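Local coordinates for exopolysaccharide biosynthesis protein (Pantoea stewartii subsp. stewartii DC283, PDB 6TGF) that modifies the glycan biofilm of its bacterium, probably as a hydrolase, with a bacteriophage tailspike-like parallel beta-helix fold, at residues 89-94 / 99-104; 48-53 / 71-76. One frame throughout, in Å; residues are numbered along the deposited sequence.

Interaction 1 (89-94 / 99-104); sequences VFLRDA and AQITQP
Leu91 and Ala99 exchange backbone hydrogen bonds in both directions, the antiparallel hydrogen-bonded pair nearest the turn of a beta hairpin. Leu91 N reaches Ala99 O at 2.8 Å, while the return bond from Ala99 N to Leu91 O is longer, at 3.2 Å. Farther from the turn, Ile101 N donates to Val89 O at 3.1 Å. Between them Phe90 and Gln100 form a non-hydrogen-bonded pair, and the CA of Phe90 makes a CA-H...O contact with Ala99 O. A water spans the strands near Val89: it accepts from Val89 N and Gln100 NE2 and donates to Ile101 O, so it ties the amide end of Gln100 to two backbones.

Apolar contacts lie on both faces. On one, CB of Gln100 sits 3.6 Å from CD1 of Phe90, the amide plane inclined 66° to the ring. On the other, the two arms of Ile101 part: with chi1 48° and chi2 83°, CG1 lies between its backbone N and carbonyl carbon and CD1 comes to 3.7 Å from Val89 CB, while CG2 packs 3.6 Å from Leu91 CB.

The hairpin supplies the second and third strands of a five-stranded antiparallel sheet, 89-92 being the central one. Strand 121-124 pairs with 89-92 on the side away from 98-101, strand 36-38 borders 98-101, and Val89 also packs against Ile73 of strand 69-74.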
loop_
_atom_site.group_PDB
_atom_site.type_symbol
_atom_site.label_atom_id
_atom_site.label_comp_id
_atom_site.label_asym_id
_atom_site.label_seq_id
_atom_site.Cartn_x
_atom_site.Cartn_y
_atom_site.Cartn_z
ATOM N N VAL B 89 -1.550 -56.256 45.184
ATOM C CA VAL B 89 -2.622 -55.496 44.474
ATOM C C VAL B 89 -3.928 -55.705 45.246
ATOM O O VAL B 89 -4.228 -56.866 45.585
ATOM C CB VAL B 89 -2.766 -55.950 43.008
ATOM C CG1 VAL B 89 -3.739 -55.074 42.233
ATOM C CG2 VAL B 89 -1.426 -56.001 42.297
ATOM N N PHE B 90 -4.665 -54.623 45.507
ATOM C CA PHE B 90 -5.941 -54.627 46.268
ATOM C C PHE B 90 -7.086 -54.202 45.342
ATOM O O PHE B 90 -6.986 -53.132 44.712
ATOM C CB PHE B 90 -5.826 -53.721 47.495
ATOM C CG PHE B 90 -4.569 -53.937 48.296
ATOM C CD1 PHE B 90 -4.463 -54.998 49.182
ATOM C CD2 PHE B 90 -3.480 -53.094 48.148
ATOM C CE1 PHE B 90 -3.300 -55.202 49.909
ATOM C CE2 PHE B 90 -2.319 -53.300 48.877
ATOM C CZ PHE B 90 -2.231 -54.352 49.756
ATOM N N LEU B 91 -8.128 -55.035 45.256
ATOM C CA LEU B 91 -9.387 -54.731 44.525
ATOM C C LEU B 91 -10.326 -53.978 45.470
ATOM O O LEU B 91 -10.712 -54.559 46.501
ATOM C CB LEU B 91 -10.031 -56.031 44.029
ATOM C CG LEU B 91 -11.399 -55.878 43.364
ATOM C CD1 LEU B 91 -11.305 -55.067 42.082
ATOM C CD2 LEU B 91 -12.025 -57.233 43.086
ATOM N N ARG B 92 -10.662 -52.731 45.126
ATOM C CA ARG B 92 -11.694 -51.912 45.817
ATOM C C ARG B 92 -13.048 -52.169 45.149
ATOM O O ARG B 92 -13.101 -52.119 43.907
ATOM C CB ARG B 92 -11.321 -50.428 45.761
ATOM C CG ARG B 92 -12.360 -49.500 46.372
ATOM C CD ARG B 92 -11.947 -48.049 46.230
ATOM N NE ARG B 92 -12.263 -47.512 44.913
ATOM C CZ ARG B 92 -11.766 -46.384 44.413
ATOM N NH1 ARG B 92 -10.908 -45.662 45.116
ATOM N NH2 ARG B 92 -12.123 -45.984 43.205
ATOM N N ASP B 93 -14.094 -52.429 45.941
ATOM C CA ASP B 93 -15.461 -52.751 45.441
ATOM C C ASP B 93 -16.340 -51.495 45.515
ATOM O O ASP B 93 -15.837 -50.439 45.955
ATOM C CB ASP B 93 -16.063 -53.947 46.189
ATOM C CG ASP B 93 -16.405 -53.709 47.653
ATOM O OD1 ASP B 93 -16.398 -52.537 48.087
ATOM O OD2 ASP B 93 -16.683 -54.707 48.347
ATOM N N ALA B 94 -17.602 -51.619 45.088
ATOM C CA ALA B 94 -18.610 -50.533 45.014
ATOM C C ALA B 94 -18.755 -49.836 46.370
ATOM O O ALA B 94 -18.731 -48.588 46.401
ATOM C CB ALA B 94 -19.934 -51.093 44.553
ATOM N N ALA B 99 -10.002 -55.889 49.300
ATOM C CA ALA B 99 -9.488 -57.271 49.416
ATOM C C ALA B 99 -8.240 -57.398 48.538
ATOM O O ALA B 99 -8.261 -56.869 47.411
ATOM C CB ALA B 99 -10.555 -58.258 49.015
ATOM N N GLN B 100 -7.188 -58.046 49.042
ATOM C CA GLN B 100 -5.959 -58.329 48.257
ATOM C C GLN B 100 -6.254 -59.508 47.325
ATOM O O GLN B 100 -6.618 -60.585 47.836
ATOM C CB GLN B 100 -4.761 -58.628 49.159
ATOM C CG GLN B 100 -3.447 -58.662 48.391
ATOM C CD GLN B 100 -2.256 -58.967 49.264
ATOM O OE1 GLN B 100 -2.310 -58.861 50.488
ATOM N NE2 GLN B 100 -1.159 -59.346 48.631
ATOM N N ILE B 101 -6.105 -59.296 46.014
ATOM C CA ILE B 101 -6.418 -60.307 44.959
ATOM C C ILE B 101 -5.144 -61.100 44.651
ATOM O O ILE B 101 -4.041 -60.540 44.810
ATOM C CB ILE B 101 -7.052 -59.659 43.705
ATOM C CG1 ILE B 101 -6.305 -58.419 43.209
ATOM C CG2 ILE B 101 -8.517 -59.340 43.954
ATOM C CD1 ILE B 101 -5.126 -58.720 42.333
ATOM N N THR B 102 -5.301 -62.370 44.268
ATOM C CA THR B 102 -4.200 -63.294 43.881
ATOM C C THR B 102 -3.842 -63.063 42.409
ATOM O O THR B 102 -4.771 -63.008 41.579
ATOM C CB THR B 102 -4.586 -64.759 44.121
ATOM O OG1 THR B 102 -5.961 -64.917 43.770
ATOM C CG2 THR B 102 -4.371 -65.205 45.550
ATOM N N GLN B 103 -2.547 -62.938 42.107
ATOM C CA GLN B 103 -2.018 -62.767 40.729
ATOM C C GLN B 103 -1.643 -64.139 40.171
ATOM O O GLN B 103 -1.324 -65.050 40.932
ATOM C CB GLN B 103 -0.828 -61.810 40.743
ATOM C CG GLN B 103 -1.167 -60.441 41.315
ATOM C CD GLN B 103 -0.114 -59.412 40.987
ATOM O OE1 GLN B 103 0.272 -59.240 39.833
ATOM N NE2 GLN B 103 0.358 -58.714 42.006
ATOM N N PRO B 104 -1.670 -64.344 38.833
ATOM C CA PRO B 104 -2.043 -63.298 37.880
ATOM C C PRO B 104 -3.544 -62.977 37.891
ATOM O O PRO B 104 -4.324 -63.853 38.213
ATOM C CB PRO B 104 -1.655 -63.898 36.523
ATOM C CG PRO B 104 -1.772 -65.390 36.732
ATOM C CD PRO B 104 -1.347 -65.616 38.169
HETATM O O HOH W 1 -1.863 -59.080 45.538
#

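Interaction 2 (48-53 / 71-76); sequences VPILTP and LWIGRA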
loop_
_atom_site.group_PDB
_atom_site.type_symbol
_atom_site.label_atom_id
_atom_site.label_comp_id
_atom_site.label_asym_id
_atom_site.label_seq_id
_atom_site.Cartn_x
_atom_site.Cartn_y
_atom_site.Cartn_z
ATOM N N VAL B 48 -1.904 -46.166 45.288
ATOM C CA VAL B 48 -2.967 -45.355 44.618
ATOM C C VAL B 48 -3.793 -46.266 43.714
ATOM O O VAL B 48 -3.380 -47.385 43.421
ATOM C CB VAL B 48 -2.356 -44.193 43.809
ATOM C CG1 VAL B 48 -1.547 -43.253 44.690
ATOM C CG2 VAL B 48 -1.511 -44.688 42.643
ATOM N N PRO B 49 -4.983 -45.818 43.249
ATOM C CA PRO B 49 -5.690 -46.496 42.163
ATOM C C PRO B 49 -4.882 -46.406 40.858
ATOM O O PRO B 49 -4.771 -45.316 40.323
ATOM C CB PRO B 49 -7.028 -45.743 42.052
ATOM C CG PRO B 49 -7.158 -44.997 43.364
ATOM C CD PRO B 49 -5.739 -44.669 43.771
ATOM N N ILE B 50 -4.317 -47.531 40.404
ATOM C CA ILE B 50 -3.470 -47.616 39.175
ATOM C C ILE B 50 -4.358 -47.928 37.964
ATOM O O ILE B 50 -3.952 -47.572 36.841
ATOM C CB ILE B 50 -2.322 -48.640 39.332
ATOM C CG1 ILE B 50 -2.821 -50.073 39.541
ATOM C CG2 ILE B 50 -1.371 -48.212 40.441
ATOM C CD1 ILE B 50 -1.817 -51.135 39.150
ATOM N N LEU B 51 -5.505 -48.581 38.181
ATOM C CA LEU B 51 -6.492 -48.935 37.123
ATOM C C LEU B 51 -7.915 -48.759 37.669
ATOM O O LEU B 51 -8.189 -49.260 38.776
ATOM C CB LEU B 51 -6.248 -50.376 36.667
ATOM C CG LEU B 51 -4.878 -50.655 36.050
ATOM C CD1 LEU B 51 -4.651 -52.150 35.887
ATOM C CD2 LEU B 51 -4.723 -49.943 34.714
ATOM N N THR B 52 -8.773 -48.074 36.906
ATOM C CA THR B 52 -10.177 -47.724 37.259
ATOM C C THR B 52 -11.083 -48.143 36.102
ATOM O O THR B 52 -10.586 -48.606 35.077
ATOM C CB THR B 52 -10.276 -46.229 37.594
ATOM O OG1 THR B 52 -9.991 -45.494 36.404
ATOM C CG2 THR B 52 -9.335 -45.807 38.701
ATOM N N PRO B 53 -12.429 -48.019 36.217
ATOM C CA PRO B 53 -13.329 -48.349 35.110
ATOM C C PRO B 53 -12.984 -47.584 33.822
ATOM O O PRO B 53 -13.152 -48.140 32.753
ATOM C CB PRO B 53 -14.714 -47.938 35.636
ATOM C CG PRO B 53 -14.579 -48.033 37.139
ATOM C CD PRO B 53 -13.163 -47.573 37.412
ATOM N N LEU B 71 -3.152 -60.615 33.773
ATOM C CA LEU B 71 -2.485 -59.332 34.125
ATOM C C LEU B 71 -1.586 -59.545 35.350
ATOM O O LEU B 71 -2.057 -60.150 36.335
ATOM C CB LEU B 71 -3.559 -58.271 34.391
ATOM C CG LEU B 71 -3.055 -56.895 34.833
ATOM C CD1 LEU B 71 -2.217 -56.240 33.745
ATOM C CD2 LEU B 71 -4.218 -55.995 35.220
ATOM N N TRP B 72 -0.340 -59.066 35.274
ATOM C CA TRP B 72 0.668 -59.087 36.369
ATOM C C TRP B 72 1.026 -57.648 36.755
ATOM O O TRP B 72 1.270 -56.841 35.841
ATOM C CB TRP B 72 1.924 -59.857 35.940
ATOM C CG TRP B 72 1.798 -61.349 35.939
ATOM C CD1 TRP B 72 2.030 -62.196 36.984
ATOM C CD2 TRP B 72 1.454 -62.183 34.818
ATOM N NE1 TRP B 72 1.844 -63.495 36.595
ATOM C CE2 TRP B 72 1.492 -63.519 35.271
ATOM C CE3 TRP B 72 1.112 -61.932 33.485
ATOM C CZ2 TRP B 72 1.192 -64.596 34.439
ATOM C CZ3 TRP B 72 0.823 -62.997 32.661
ATOM C CH2 TRP B 72 0.862 -64.310 33.133
ATOM N N ILE B 73 1.056 -57.354 38.058
ATOM C CA ILE B 73 1.583 -56.083 38.640
ATOM C C ILE B 73 2.780 -56.453 39.522
ATOM O O ILE B 73 2.559 -57.049 40.593
ATOM C CB ILE B 73 0.498 -55.327 39.436
ATOM C CG1 ILE B 73 -0.858 -55.318 38.721
ATOM C CG2 ILE B 73 0.965 -53.921 39.781
ATOM C CD1 ILE B 73 -0.868 -54.573 37.407
ATOM N N GLY B 74 3.998 -56.130 39.074
ATOM C CA GLY B 74 5.256 -56.530 39.735
ATOM C C GLY B 74 6.079 -55.335 40.180
ATOM O O GLY B 74 5.688 -54.193 39.868
ATOM N N ARG B 75 7.186 -55.595 40.884
ATOM C CA ARG B 75 8.126 -54.561 41.389
ATOM C C ARG B 75 8.744 -53.817 40.201
ATOM O O ARG B 75 9.074 -54.480 39.198
ATOM C CB ARG B 75 9.238 -55.195 42.230
ATOM C CG ARG B 75 10.085 -54.184 42.992
ATOM C CD ARG B 75 11.377 -54.756 43.539
ATOM N NE ARG B 75 11.384 -56.211 43.549
ATOM C CZ ARG B 75 12.079 -56.984 42.717
ATOM N NH1 ARG B 75 12.859 -56.457 41.788
ATOM N NH2 ARG B 75 11.992 -58.296 42.828
ATOM N N ALA B 76 8.903 -52.497 40.328
ATOM C CA ALA B 76 9.552 -51.624 39.322
ATOM C C ALA B 76 10.984 -52.115 39.077
ATOM O O ALA B 76 11.747 -52.224 40.059
ATOM C CB ALA B 76 9.525 -50.190 39.789
#
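No hydrogen bond joins 48-53 to 71-76; the contact consists of two pairs of aliphatic side chains, Ile50 with Ile73 and Leu51 with Leu71, reaching toward each other tip to tip between two antiparallel sheets. Its first segment carries a classic beta bulge, in which Ile50 and Leu51 both lie opposite Leu122 of strand 121-124, and at Ile50 the chain turns a corner. Both bulge residues direct their CB atoms toward 71-76, so neighbouring residues can serve the same interface. On strand 71-74, the inward residues are Leu71 and Ile73, two positions apart as expected for one face of an extended strand.

The backbones remain well separated: even the nearest CA atoms, those of Ile50 and Ile73, are 9.9 Å apart, and the side chains bridge the distance. All four touching side chains are buried, although the segments cover just 118 Å² of each other in total. Further apolar groups surround the junction within this region of the head-binding family: Met130 packs against both Leu71 and Ile73, Ile105 and Leu107 against Leu71, Ala124 against Ile50, and Leu122 against Leu51.

The two meetings are almost equally close. Leu51 CD1 lies 3.9 Å from Leu71 CD2, and Ile50 CD1 comes within 4.0 Å of both Ile73 CD1 and Ile73 CG2.

How the interactions relate
From the N terminus, the chain passes through 48-53, then helices 53-57 and 61-66, and returns along 71-76, where interaction 2 closes this largely helical excursion. It then continues to 89-94 and turns back after four residues, so that interaction 1 closes a short hairpin. The two closures follow in series, neither nested nor crossed. In space they adjoin, the centres of interactions 1 and 2 lying about 10 Å apart. Interaction 1 lies within the five-stranded sheet, whose edge strand supplies 48-53; interaction 2 joins that sheet to the four-stranded one. Direct links connect them: Gln103 OE1 probably accepts a hydrogen bond from Ile73 N at 2.7 Å, and Pro104 packs against Trp72.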